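Long-range contacts in F5/8 type C domain protein (PDB 7JRM), which probably binds carbohydrate through its CBM51 module, as part of ZmpB, an O-glycopeptidase that recognises and hydrolyses mucin: residues Ala407-Val413 and Gly442-Glu448; Ile431-Ser437 and Tyr458-Val462. One frame throughout, in Å; residues are numbered along the deposited sequence.

Contacts 1 and 2 lie in the C-terminal region of the chain, their centres 15 Å apart. Contact 1 pairs two strands of the larger sheet there, whereas contact 2 ties the chain end to the turn leaving strand 428-432, which belongs to a two-stranded sheet. Strands 440-449 and 452-461, one from each contact, are sheet neighbours, with Val-443 O 2.8 Å from Tyr-458 N in a probable hydrogen bond. A shared apolar layer continues the link: Ile-431 CD1 packs 3.7 Å from Val-412 CG2, and Phe-460 CE2 3.6 Å from Val-443 CG2. The calcium ion is bound by another part of the chain, including Ser-163, Asp-208 and Asp-214.

Contact 1: residues Ala407-Val413 and Gly442-Glu448; sequences AKTIRVV and GVHVLFE
Backbone hydrogen bonds join Val-413 to Gly-442 in both directions and Arg-411 to His-444 likewise, in an antiparallel ladder; His-444 N to Arg-411 O measures 2.9 Å. At the other end Leu-446 O accepts from both Lys-408 N and Thr-409 N, the first in the carbonyl plane and the second above it.

Apolar contacts line the face carrying Ala-407, Ile-410, Val-412, Val-443 and Val-445. Ile-410 runs alongside Val-445; CD1 of Ile-410 comes 3.6 Å from CG2 of Val-445 and nearly as close to its other methyl. Ala-407 CB meets Val-445 CG1 at 4.1 Å. This face turns toward strand 428-432.

On the other face, Val-413 CG2 approaches His-444 ND1 to 3.3 Å, coming obliquely to the ring. That nitrogen is buried here without a polar partner. CD1 of Leu-446 touches Arg-411 NH1 at 3.6 Å, while NH2 of the same guanidinium makes a salt bridge with Glu-422 on strand 419-424.

The lysine chain of Lys-408 passes across Glu-448. It bends at chi2 (-52°), and its CE lies 3.3 Å from Glu-448 O; the charged ends, Lys-408 NZ and Glu-448 OE2, stay 6.0 Å apart.

Lys-408 and Thr-409 opposite Leu-446 form a classic beta bulge, an extra residue in an otherwise regular antiparallel strand pair within the seven-stranded mixed sheet near the C-terminus.

Contact 2: residues Ile431-Ser437 and Tyr458-Val462; sequences INTKDLS and YLFNV
Ile-431, next to last in strand 428-432, sets its CD1 4.3 Å from CE2 of Phe-460, meeting the ring obliquely. The chain then leaves the strand through an Asx turn, in which Asn-432 OD1 accepts from Lys-434 N at 2.9 Å, the donor lying above the amide carbonyl plane. Thr-433 turns its hydroxyl toward the chain end: with OG1 anti to the backbone N (chi1 -170°), that oxygen sits 3.1 Å from Val-462 CG2, a tight approach, and is buried without a polar partner. The two side chains overlap head to tail. Further along, Leu-436 comes in perpendicular to Phe-460 and brings CD1 into the plane of the ring at its edge, 3.9 Å from CE1. Ser-437 takes part through its backbone, its O lying 3.3 Å from Val-462 CG1; the same carbonyl accepts a hydrogen bond from the Tyr-441 hydroxyl. The rings of Phe-460 and Tyr-441 also meet, their planes nearly parallel (about 15°). The turn and the C-terminal residue thus come together beside Phe-460, where strand 428-432, paired with 391-395, packs against the larger sheet at strands 407-413, 440-449 and 452-461.

Contact 1: residues Ala407-Val413 and Gly442-Glu448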
loop_
_atom_site.group_PDB
_atom_site.type_symbol
_atom_site.label_atom_id
_atom_site.label_comp_id
_atom_site.label_asym_id
_atom_site.label_seq_id
_atom_site.Cartn_x
_atom_site.Cartn_y
_atom_site.Cartn_z
ATOM N N ALA A 407 8.972 17.289 39.288
ATOM C CA ALA A 407 9.187 17.699 40.669
ATOM C C ALA A 407 7.977 18.467 41.187
ATOM O O ALA A 407 7.384 19.281 40.473
ATOM C CB ALA A 407 10.448 18.553 40.780
ATOM N N LYS A 408 7.612 18.206 42.443
ATOM C CA LYS A 408 6.381 18.734 43.021
ATOM C C LYS A 408 6.663 19.708 44.160
ATOM O O LYS A 408 6.389 20.903 44.029
ATOM C CB LYS A 408 5.489 17.583 43.495
ATOM C CG LYS A 408 5.035 16.652 42.385
ATOM C CD LYS A 408 4.400 17.426 41.242
ATOM C CE LYS A 408 4.036 16.507 40.089
ATOM N NZ LYS A 408 3.916 17.248 38.804
ATOM N N THR A 409 7.201 19.233 45.281
ATOM C CA THR A 409 7.320 20.031 46.493
ATOM C C THR A 409 8.783 20.187 46.882
ATOM O O THR A 409 9.515 19.197 46.981
ATOM C CB THR A 409 6.536 19.391 47.644
ATOM O OG1 THR A 409 5.138 19.392 47.331
ATOM C CG2 THR A 409 6.761 20.157 48.938
ATOM N N ILE A 410 9.199 21.432 47.105
ATOM C CA ILE A 410 10.523 21.758 47.620
ATOM C C ILE A 410 10.345 22.204 49.064
ATOM O O ILE A 410 9.783 23.274 49.326
ATOM C CB ILE A 410 11.209 22.851 46.791
ATOM C CG1 ILE A 410 11.357 22.413 45.336
ATOM C CG2 ILE A 410 12.567 23.198 47.388
ATOM C CD1 ILE A 410 12.379 21.328 45.129
ATOM N N ARG A 411 10.817 21.392 50.006
ATOM C CA ARG A 411 10.743 21.727 51.420
ATOM C C ARG A 411 12.123 21.590 52.047
ATOM O O ARG A 411 12.896 20.696 51.685
ATOM C CB ARG A 411 9.712 20.845 52.153
ATOM C CG ARG A 411 10.235 19.518 52.678
ATOM C CD ARG A 411 9.343 18.982 53.788
ATOM N NE ARG A 411 7.926 19.186 53.497
ATOM C CZ ARG A 411 7.118 18.246 53.016
ATOM N NH1 ARG A 411 7.582 17.030 52.769
ATOM N NH2 ARG A 411 5.842 18.524 52.782
ATOM N N VAL A 412 12.436 22.498 52.968
ATOM C CA VAL A 412 13.720 22.522 53.658
ATOM C C VAL A 412 13.480 22.160 55.115
ATOM O O VAL A 412 12.548 22.674 55.746
ATOM C CB VAL A 412 14.404 23.895 53.533
ATOM C CG1 VAL A 412 15.836 23.819 54.037
ATOM C CG2 VAL A 412 14.361 24.380 52.092
ATOM N N VAL A 413 14.317 21.273 55.648
ATOM C CA VAL A 413 14.156 20.734 56.991
ATOM C C VAL A 413 15.414 21.026 57.795
ATOM O O VAL A 413 16.529 20.968 57.264
ATOM C CB VAL A 413 13.870 19.218 56.958
ATOM C CG1 VAL A 413 13.201 18.777 58.241
ATOM C CG2 VAL A 413 13.004 18.864 55.757
ATOM N N GLY A 442 18.537 19.919 55.531
ATOM C CA GLY A 442 18.250 19.025 54.427
ATOM C C GLY A 442 17.218 19.624 53.493
ATOM O O GLY A 442 16.317 20.348 53.920
ATOM N N VAL A 443 17.360 19.317 52.206
ATOM C CA VAL A 443 16.450 19.790 51.169
ATOM C C VAL A 443 15.797 18.572 50.532
ATOM O O VAL A 443 16.490 17.703 49.991
ATOM C CB VAL A 443 17.176 20.638 50.113
ATOM C CG1 VAL A 443 16.192 21.140 49.066
ATOM C CG2 VAL A 443 17.903 21.799 50.773
ATOM N N HIS A 444 14.470 18.510 50.593
ATOM C CA HIS A 444 13.703 17.395 50.054
ATOM C C HIS A 444 12.979 17.854 48.794
ATOM O O HIS A 444 12.150 18.768 48.848
ATOM C CB HIS A 444 12.708 16.865 51.086
ATOM C CG HIS A 444 13.353 16.195 52.257
ATOM N ND1 HIS A 444 13.972 16.896 53.269
ATOM C CD2 HIS A 444 13.475 14.885 52.579
ATOM C CE1 HIS A 444 14.447 16.048 54.163
ATOM N NE2 HIS A 444 14.160 14.821 53.768
ATOM N N VAL A 445 13.293 17.218 47.669
ATOM C CA VAL A 445 12.668 17.518 46.386
ATOM C C VAL A 445 11.643 16.420 46.130
ATOM O O VAL A 445 11.975 15.347 45.619
ATOM C CB VAL A 445 13.698 17.609 45.257
ATOM C CG1 VAL A 445 13.012 17.915 43.932
ATOM C CG2 VAL A 445 14.757 18.654 45.581
ATOM N N LEU A 446 10.391 16.682 46.491
ATOM C CA LEU A 446 9.327 15.709 46.297
ATOM C C LEU A 446 8.869 15.716 44.845
ATOM O O LEU A 446 8.689 16.777 44.241
ATOM C CB LEU A 446 8.143 16.010 47.218
ATOM C CG LEU A 446 8.344 16.070 48.738
ATOM C CD1 LEU A 446 7.070 15.651 49.455
ATOM C CD2 LEU A 446 9.516 15.218 49.199
ATOM N N PHE A 447 8.678 14.523 44.284
ATOM C CA PHE A 447 8.202 14.402 42.915
ATOM C C PHE A 447 7.310 13.176 42.797
ATOM O O PHE A 447 7.487 12.189 43.515
ATOM C CB PHE A 447 9.364 14.331 41.912
ATOM C CG PHE A 447 10.065 13.000 41.872
ATOM C CD1 PHE A 447 11.121 12.735 42.727
ATOM C CD2 PHE A 447 9.686 12.026 40.961
ATOM C CE1 PHE A 447 11.776 11.518 42.688
ATOM C CE2 PHE A 447 10.334 10.806 40.919
ATOM C CZ PHE A 447 11.380 10.552 41.782
ATOM N N GLU A 448 6.346 13.253 41.882
ATOM C CA GLU A 448 5.428 12.151 41.641
ATOM C C GLU A 448 4.932 12.215 40.203
ATOM O O GLU A 448 4.793 13.295 39.624
ATOM C CB GLU A 448 4.248 12.173 42.621
ATOM C CG GLU A 448 3.238 13.283 42.372
ATOM C CD GLU A 448 2.457 13.650 43.621
ATOM O OE1 GLU A 448 1.691 12.796 44.114
ATOM O OE2 GLU A 448 2.608 14.791 44.107
#

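Contact 2: residues Ile431-Ser437 and Tyr458-Val462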
loop_
_atom_site.group_PDB
_atom_site.type_symbol
_atom_site.label_atom_id
_atom_site.label_comp_id
_atom_site.label_asym_id
_atom_site.label_seq_id
_atom_site.Cartn_x
_atom_site.Cartn_y
_atom_site.Cartn_z
ATOM N N ILE A 431 17.654 29.112 48.044
ATOM C CA ILE A 431 17.289 29.202 49.453
ATOM C C ILE A 431 18.128 30.291 50.105
ATOM O O ILE A 431 19.361 30.284 49.995
ATOM C CB ILE A 431 17.484 27.857 50.175
ATOM C CG1 ILE A 431 16.553 26.797 49.586
ATOM C CG2 ILE A 431 17.247 28.014 51.671
ATOM C CD1 ILE A 431 17.044 25.382 49.786
ATOM N N ASN A 432 17.462 31.225 50.779
ATOM C CA ASN A 432 18.171 32.232 51.554
ATOM C C ASN A 432 18.740 31.597 52.817
ATOM O O ASN A 432 18.030 30.899 53.548
ATOM C CB ASN A 432 17.235 33.387 51.911
ATOM C CG ASN A 432 17.809 34.297 52.984
ATOM O OD1 ASN A 432 19.019 34.515 53.052
ATOM N ND2 ASN A 432 16.939 34.834 53.832
ATOM N N THR A 433 20.025 31.838 53.073
ATOM C CA THR A 433 20.702 31.257 54.223
ATOM C C THR A 433 21.280 32.295 55.175
ATOM O O THR A 433 21.917 31.916 56.164
ATOM C CB THR A 433 21.824 30.316 53.761
ATOM O OG1 THR A 433 22.319 29.578 54.883
ATOM C CG2 THR A 433 22.966 31.104 53.148
ATOM N N LYS A 434 21.077 33.589 54.911
ATOM C CA LYS A 434 21.609 34.618 55.798
ATOM C C LYS A 434 20.905 34.620 57.149
ATOM O O LYS A 434 21.537 34.894 58.176
ATOM C CB LYS A 434 21.491 35.992 55.142
ATOM C CG LYS A 434 22.360 36.172 53.908
ATOM C CD LYS A 434 21.934 37.394 53.109
ATOM C CE LYS A 434 20.451 37.350 52.771
ATOM N NZ LYS A 434 20.129 36.248 51.822
ATOM N N ASP A 435 19.610 34.319 57.172
ATOM C CA ASP A 435 18.813 34.353 58.390
ATOM C C ASP A 435 18.737 33.002 59.089
ATOM O O ASP A 435 17.982 32.861 60.057
ATOM C CB ASP A 435 17.398 34.851 58.078
ATOM C CG ASP A 435 16.727 34.049 56.975
ATOM O OD1 ASP A 435 15.568 34.365 56.630
ATOM O OD2 ASP A 435 17.358 33.108 56.449
ATOM N N LEU A 436 19.496 32.013 58.629
ATOM C CA LEU A 436 19.405 30.663 59.164
ATOM C C LEU A 436 20.393 30.468 60.305
ATOM O O LEU A 436 21.533 30.938 60.245
ATOM C CB LEU A 436 19.670 29.632 58.067
ATOM C CG LEU A 436 18.420 29.108 57.363
ATOM C CD1 LEU A 436 18.783 28.329 56.104
ATOM C CD2 LEU A 436 17.598 28.262 58.318
ATOM N N SER A 437 19.947 29.769 61.346
ATOM C CA SER A 437 20.827 29.429 62.451
ATOM C C SER A 437 21.872 28.413 62.002
ATOM O O SER A 437 21.663 27.650 61.055
ATOM C CB SER A 437 20.023 28.870 63.625
ATOM O OG SER A 437 18.961 29.739 63.978
ATOM N N TYR A 458 19.018 16.883 49.214
ATOM C CA TYR A 458 20.228 17.685 49.305
ATOM C C TYR A 458 20.532 17.972 50.771
ATOM O O TYR A 458 19.715 17.723 51.661
ATOM C CB TYR A 458 20.085 19.010 48.547
ATOM C CG TYR A 458 20.146 18.913 47.041
ATOM C CD1 TYR A 458 21.365 18.887 46.375
ATOM C CD2 TYR A 458 18.985 18.876 46.282
ATOM C CE1 TYR A 458 21.425 18.816 44.997
ATOM C CE2 TYR A 458 19.034 18.802 44.906
ATOM C CZ TYR A 458 20.256 18.771 44.268
ATOM O OH TYR A 458 20.309 18.697 42.895
ATOM N N LEU A 459 21.723 18.512 51.018
ATOM C CA LEU A 459 22.054 19.037 52.333
ATOM C C LEU A 459 22.985 20.228 52.166
ATOM O O LEU A 459 23.720 20.327 51.179
ATOM C CB LEU A 459 22.676 17.963 53.247
ATOM C CG LEU A 459 24.060 17.321 53.052
ATOM C CD1 LEU A 459 25.236 18.263 53.337
ATOM C CD2 LEU A 459 24.165 16.076 53.922
ATOM N N PHE A 460 22.937 21.136 53.138
ATOM C CA PHE A 460 23.846 22.272 53.167
ATOM C C PHE A 460 24.087 22.666 54.616
ATOM O O PHE A 460 23.148 22.731 55.414
ATOM C CB PHE A 460 23.304 23.461 52.358
ATOM C CG PHE A 460 22.025 24.044 52.894
ATOM C CD1 PHE A 460 22.048 25.142 53.739
ATOM C CD2 PHE A 460 20.799 23.507 52.538
ATOM C CE1 PHE A 460 20.875 25.687 54.227
ATOM C CE2 PHE A 460 19.621 24.047 53.023
ATOM C CZ PHE A 460 19.660 25.139 53.867
ATOM N N ASN A 461 25.350 22.908 54.949
ATOM C CA ASN A 461 25.735 23.285 56.298
ATOM C C ASN A 461 25.783 24.801 56.431
ATOM O O ASN A 461 26.040 25.522 55.465
ATOM C CB ASN A 461 27.095 22.687 56.661
ATOM C CG ASN A 461 27.357 22.704 58.153
ATOM O OD1 ASN A 461 26.453 22.475 58.956
ATOM N ND2 ASN A 461 28.599 22.975 58.531
ATOM N N VAL A 462 25.534 25.279 57.647
ATOM C CA VAL A 462 25.485 26.712 57.901
ATOM C C VAL A 462 26.332 27.052 59.122
ATOM O O VAL A 462 26.295 26.356 60.136
ATOM C CB VAL A 462 24.031 27.184 58.085
ATOM C CG1 VAL A 462 23.976 28.493 58.866
ATOM C CG2 VAL A 462 23.346 27.318 56.739
ATOM O OXT VAL A 462 27.078 28.031 59.127
#